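Side-chain contacts in cell wall surface anchor protein (Streptococcus agalactiae, PDB 4Z1P), which probably acts as a cell-surface adhesin of the antigen I/II family, displayed on the streptococcal wall through an LPXTG sorting motif: residues A[276-281]-A[300-305]; A[315-318]-A[323-326]. All blocks are in the same frame, centred on the assembly; numbering follows the deposited sequence.

Interaction 1: residues A[276-281]-A[300-305]; sequences GRYELA and DFIVVK
Tyr278 and Leu280 face Asp300 and Ile302 across the interior of a beta sandwich, where strand 277-281 of one sheet lies over strand 300-305 of the other. The strand axes come within 10.0 Å at 150°, so no backbone bonds join them and side chains alone fill the gap. Tyr278 spans it. With CG trans to the backbone N (chi1 170°), it brings its ring across to Asp300, which comes from the opposite direction. The phenol OH lies 2.6 Å from Asp300 OD2, which sits at the ring's edge, the carboxylate plane turned 30° from the ring. One ring face is covered by Ile302, whose CD1 stands 3.9 Å from the ring centroid in a CH-pi contact displaced toward the rim. Isoleucine suits this place: its CG1 branch is long enough to put a methyl over the ring. Leu280 closes in beside the acid, its CD1 3.7 Å from Asp300 OD1. On the outer face of the strand, Arg277 uses NH1 and NH2 to grip the single atom Glu279 OE2, the NH2 bond measuring 3.0 Å. Before it, Gly276 and Arg277 form a G1 beta bulge, whose positive phi at Gly276 favours glycine. Asp241 OD2, from strand 236-245 next to strand 298-306, is a second acceptor at the same hydroxyl, and either acid could take its proton. Two carboxylates gather at one hydroxyl, in a pocket partly walled by aliphatic carbon; such surroundings might raise the pKa of one acid and favour its protonation, while the phenol ties the two sheets together.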
loop_
_atom_site.group_PDB
_atom_site.type_symbol
_atom_site.label_atom_id
_atom_site.label_comp_id
_atom_site.label_asym_id
_atom_site.label_seq_id
_atom_site.Cartn_x
_atom_site.Cartn_y
_atom_site.Cartn_z
ATOM N N GLY A 276 -29.759 11.081 -10.304
ATOM C CA GLY A 276 -29.583 11.006 -8.835
ATOM C C GLY A 276 -28.119 10.900 -8.445
ATOM O O GLY A 276 -27.791 10.780 -7.269
ATOM N N ARG A 277 -27.219 10.978 -9.430
ATOM C CA ARG A 277 -25.782 10.871 -9.119
ATOM C C ARG A 277 -25.171 12.150 -8.585
ATOM O O ARG A 277 -24.962 13.131 -9.307
ATOM C CB ARG A 277 -24.983 10.402 -10.333
ATOM C CG ARG A 277 -23.560 9.982 -9.941
ATOM C CD ARG A 277 -22.672 9.887 -11.170
ATOM N NE ARG A 277 -21.333 9.401 -10.842
ATOM C CZ ARG A 277 -20.278 10.170 -10.615
ATOM N NH1 ARG A 277 -20.342 11.516 -10.671
ATOM N NH2 ARG A 277 -19.129 9.572 -10.357
ATOM N N TYR A 278 -24.819 12.108 -7.305
ATOM C CA TYR A 278 -24.081 13.173 -6.633
ATOM C C TYR A 278 -22.586 12.780 -6.504
ATOM O O TYR A 278 -22.296 11.615 -6.275
ATOM C CB TYR A 278 -24.677 13.273 -5.230
ATOM C CG TYR A 278 -23.919 14.139 -4.273
ATOM C CD1 TYR A 278 -22.873 13.617 -3.531
ATOM C CD2 TYR A 278 -24.210 15.488 -4.120
ATOM C CE1 TYR A 278 -22.148 14.383 -2.668
ATOM C CE2 TYR A 278 -23.482 16.272 -3.222
ATOM C CZ TYR A 278 -22.457 15.697 -2.490
ATOM O OH TYR A 278 -21.761 16.418 -1.581
ATOM N N GLU A 279 -21.658 13.722 -6.691
ATOM C CA GLU A 279 -20.253 13.455 -6.376
ATOM C C GLU A 279 -19.696 14.664 -5.746
ATOM O O GLU A 279 -19.945 15.798 -6.222
ATOM C CB GLU A 279 -19.467 13.125 -7.628
ATOM C CG GLU A 279 -17.977 13.076 -7.382
ATOM C CD GLU A 279 -17.246 12.936 -8.681
ATOM O OE1 GLU A 279 -16.481 13.869 -9.007
ATOM O OE2 GLU A 279 -17.482 11.918 -9.348
ATOM N N LEU A 280 -18.969 14.456 -4.668
ATOM C CA LEU A 280 -18.151 15.484 -4.103
ATOM C C LEU A 280 -16.691 15.002 -4.141
ATOM O O LEU A 280 -16.359 13.916 -3.583
ATOM C CB LEU A 280 -18.568 15.786 -2.686
ATOM C CG LEU A 280 -17.752 16.945 -2.071
ATOM C CD1 LEU A 280 -18.495 17.727 -0.987
ATOM C CD2 LEU A 280 -16.386 16.504 -1.547
ATOM N N ALA A 281 -15.816 15.793 -4.760
ATOM C CA ALA A 281 -14.428 15.364 -4.984
ATOM C C ALA A 281 -13.485 16.414 -4.551
ATOM O O ALA A 281 -13.659 17.612 -4.881
ATOM C CB ALA A 281 -14.180 15.004 -6.454
ATOM N N ASP A 300 -19.166 14.719 4.805
ATOM C CA ASP A 300 -19.990 15.412 3.831
ATOM C C ASP A 300 -21.453 15.217 4.258
ATOM O O ASP A 300 -21.881 14.088 4.596
ATOM C CB ASP A 300 -19.779 14.821 2.444
ATOM C CG ASP A 300 -20.494 15.593 1.346
ATOM O OD1 ASP A 300 -20.912 16.746 1.579
ATOM O OD2 ASP A 300 -20.629 15.023 0.232
ATOM N N PHE A 301 -22.204 16.309 4.259
ATOM C CA PHE A 301 -23.573 16.329 4.725
ATOM C C PHE A 301 -24.389 16.752 3.505
ATOM O O PHE A 301 -24.151 17.826 2.980
ATOM C CB PHE A 301 -23.707 17.354 5.802
ATOM C CG PHE A 301 -23.017 16.992 7.069
ATOM C CD1 PHE A 301 -23.654 16.207 8.007
ATOM C CD2 PHE A 301 -21.683 17.345 7.279
ATOM C CE1 PHE A 301 -23.003 15.839 9.213
ATOM C CE2 PHE A 301 -21.047 17.024 8.480
ATOM C CZ PHE A 301 -21.698 16.251 9.446
ATOM N N ILE A 302 -25.269 15.873 3.046
ATOM C CA ILE A 302 -26.123 16.105 1.899
ATOM C C ILE A 302 -27.566 16.346 2.345
ATOM O O ILE A 302 -28.191 15.488 2.925
ATOM C CB ILE A 302 -26.091 14.918 0.949
ATOM C CG1 ILE A 302 -24.716 14.691 0.431
ATOM C CG2 ILE A 302 -27.000 15.150 -0.230
ATOM C CD1 ILE A 302 -24.539 13.275 -0.099
ATOM N N VAL A 303 -28.095 17.533 2.091
ATOM C CA VAL A 303 -29.430 17.778 2.607
ATOM C C VAL A 303 -30.409 17.686 1.446
ATOM O O VAL A 303 -30.142 18.134 0.331
ATOM C CB VAL A 303 -29.513 18.988 3.600
ATOM C CG1 VAL A 303 -28.192 19.711 3.827
ATOM C CG2 VAL A 303 -30.737 19.839 3.432
ATOM N N VAL A 304 -31.504 16.998 1.709
ATOM C CA VAL A 304 -32.467 16.718 0.683
ATOM C C VAL A 304 -33.854 16.984 1.289
ATOM O O VAL A 304 -34.012 17.047 2.509
ATOM C CB VAL A 304 -32.412 15.245 0.156
ATOM C CG1 VAL A 304 -31.040 14.925 -0.395
ATOM C CG2 VAL A 304 -32.866 14.246 1.201
ATOM N N LYS A 305 -34.850 17.083 0.414
ATOM C CA LYS A 305 -36.223 17.252 0.873
ATOM C C LYS A 305 -36.989 16.050 0.360
ATOM O O LYS A 305 -36.833 15.695 -0.800
ATOM C CB LYS A 305 -36.800 18.559 0.280
ATOM C CG LYS A 305 -38.095 18.993 0.975
ATOM C CD LYS A 305 -38.745 20.169 0.266
ATOM C CE LYS A 305 -39.637 20.943 1.192
ATOM N NZ LYS A 305 -39.766 22.233 0.520
#

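Interaction 2: residues A[315-318]-A[323-326]; sequences TADF and NKVK
Phe318 and Val325 form the hydrogen-bonded pair of an antiparallel hairpin, and their backbones satisfy each other: Phe318 N donates to Val325 O at 2.8 Å, and Val325 N returns a straighter bond to Phe318 O at 2.9 Å (163° at the hydrogen). Their side chains run alongside on one face, Val325 CG2 meeting the edge of the phenyl ring at CD2, 3.9 Å away. On the other face, Asp317 and Lys326 make the neighbouring non-hydrogen-bonded pair. With CG beside its backbone N (chi1 -60°), Asp317 lies along Lys326, OD1 3.3 Å from CG; aspartate is short enough to stay close to both lysine chains. A water donates to Asp317 OD2 at 2.7 Å and accepts from Lys324 NZ at 2.9 Å, supplementing a direct salt bridge that is long, Asp317 OD2 being 3.8 Å from Lys324 NZ. Lys324 suits this exposed place, since its extended chain slants across Asp317 and carries the ammonium to the acid. Asn323 ND2 donates to Asn27 OD1 and Val320 O. Strand 323-333 is an edge strand of its five-stranded sheet; strand 311-320 sits between it and strand 225-230, where Phe318 packs edge-to-face with Tyr225 and Phe227.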
loop_
_atom_site.group_PDB
_atom_site.type_symbol
_atom_site.label_atom_id
_atom_site.label_comp_id
_atom_site.label_asym_id
_atom_site.label_seq_id
_atom_site.Cartn_x
_atom_site.Cartn_y
_atom_site.Cartn_z
ATOM N N THR A 315 -27.241 4.957 -0.330
ATOM C CA THR A 315 -25.881 4.350 -0.166
ATOM C C THR A 315 -24.863 5.243 -0.841
ATOM O O THR A 315 -25.191 5.987 -1.764
ATOM C CB THR A 315 -25.734 2.946 -0.806
ATOM O OG1 THR A 315 -26.843 2.130 -0.468
ATOM C CG2 THR A 315 -24.439 2.230 -0.327
ATOM N N ALA A 316 -23.613 5.163 -0.400
ATOM C CA ALA A 316 -22.560 5.936 -1.069
ATOM C C ALA A 316 -21.339 5.057 -1.321
ATOM O O ALA A 316 -21.134 4.070 -0.607
ATOM C CB ALA A 316 -22.197 7.152 -0.236
ATOM N N ASP A 317 -20.596 5.395 -2.351
ATOM C CA ASP A 317 -19.258 4.860 -2.615
ATOM C C ASP A 317 -18.244 5.933 -2.215
ATOM O O ASP A 317 -18.535 7.144 -2.298
ATOM C CB ASP A 317 -19.080 4.624 -4.102
ATOM C CG ASP A 317 -20.089 3.624 -4.696
ATOM O OD1 ASP A 317 -20.531 2.699 -4.022
ATOM O OD2 ASP A 317 -20.411 3.803 -5.873
ATOM N N PHE A 318 -17.037 5.496 -1.860
ATOM C CA PHE A 318 -15.961 6.376 -1.458
ATOM C C PHE A 318 -14.720 5.909 -2.174
ATOM O O PHE A 318 -14.471 4.690 -2.204
ATOM C CB PHE A 318 -15.751 6.233 0.048
ATOM C CG PHE A 318 -14.585 7.002 0.569
ATOM C CD1 PHE A 318 -14.640 8.387 0.712
ATOM C CD2 PHE A 318 -13.405 6.359 0.828
ATOM C CE1 PHE A 318 -13.543 9.085 1.180
ATOM C CE2 PHE A 318 -12.308 7.047 1.321
ATOM C CZ PHE A 318 -12.372 8.410 1.486
ATOM N N ASN A 323 -8.931 3.389 -4.557
ATOM C CA ASN A 323 -9.484 2.311 -3.773
ATOM C C ASN A 323 -10.953 2.633 -3.429
ATOM O O ASN A 323 -11.195 3.652 -2.808
ATOM C CB ASN A 323 -8.739 2.186 -2.465
ATOM C CG ASN A 323 -7.312 1.769 -2.677
ATOM O OD1 ASN A 323 -7.031 0.562 -2.854
ATOM N ND2 ASN A 323 -6.422 2.758 -2.795
ATOM N N LYS A 324 -11.885 1.781 -3.870
ATOM C CA LYS A 324 -13.326 2.009 -3.722
ATOM C C LYS A 324 -13.851 1.228 -2.566
ATOM O O LYS A 324 -13.572 0.036 -2.440
ATOM C CB LYS A 324 -14.085 1.565 -4.996
ATOM C CG LYS A 324 -15.614 1.775 -4.923
ATOM C CD LYS A 324 -16.254 1.357 -6.245
ATOM C CE LYS A 324 -17.684 1.007 -6.035
ATOM N NZ LYS A 324 -18.386 0.932 -7.357
ATOM N N VAL A 325 -14.647 1.860 -1.700
ATOM C CA VAL A 325 -15.376 1.146 -0.649
ATOM C C VAL A 325 -16.797 1.744 -0.589
ATOM O O VAL A 325 -17.071 2.727 -1.299
ATOM C CB VAL A 325 -14.627 1.146 0.688
ATOM C CG1 VAL A 325 -13.278 0.417 0.539
ATOM C CG2 VAL A 325 -14.333 2.538 1.158
ATOM N N LYS A 326 -17.704 1.090 0.130
ATOM C CA LYS A 326 -19.118 1.497 0.190
ATOM C C LYS A 326 -19.520 1.690 1.621
ATOM O O LYS A 326 -18.991 1.019 2.538
ATOM C CB LYS A 326 -20.060 0.445 -0.457
ATOM C CG LYS A 326 -19.820 0.199 -1.929
ATOM C CD LYS A 326 -20.947 -0.631 -2.562
ATOM C CE LYS A 326 -20.797 -0.677 -4.076
ATOM N NZ LYS A 326 -21.435 -1.885 -4.689
HETATM O O HOH W 1 -21.240 1.394 -6.782
#

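Overall arrangement
Both interactions belong to the C-terminal antigen I/II family region, their centres 14 Å apart and their nearest atoms about 7 Å apart without touching. Along the chain, interaction 1 is complete before the segments of interaction 2 begin, strand 311-320 directly following strand 298-306. They share the five-stranded antiparallel sheet: strand 277-282 and strand 311-320 flank strand 225-230, whose Phe227 exchanges a backbone bond with Leu280. Their roles in the sandwich differ. Interaction 1 packs that sheet against the four-stranded one through buried side chains, whereas interaction 2 joins adjacent strands within it. One thus holds two sheets face to face and the other extends one of them to its edge, which probably suits the beta-rich domain of a surface adhesin.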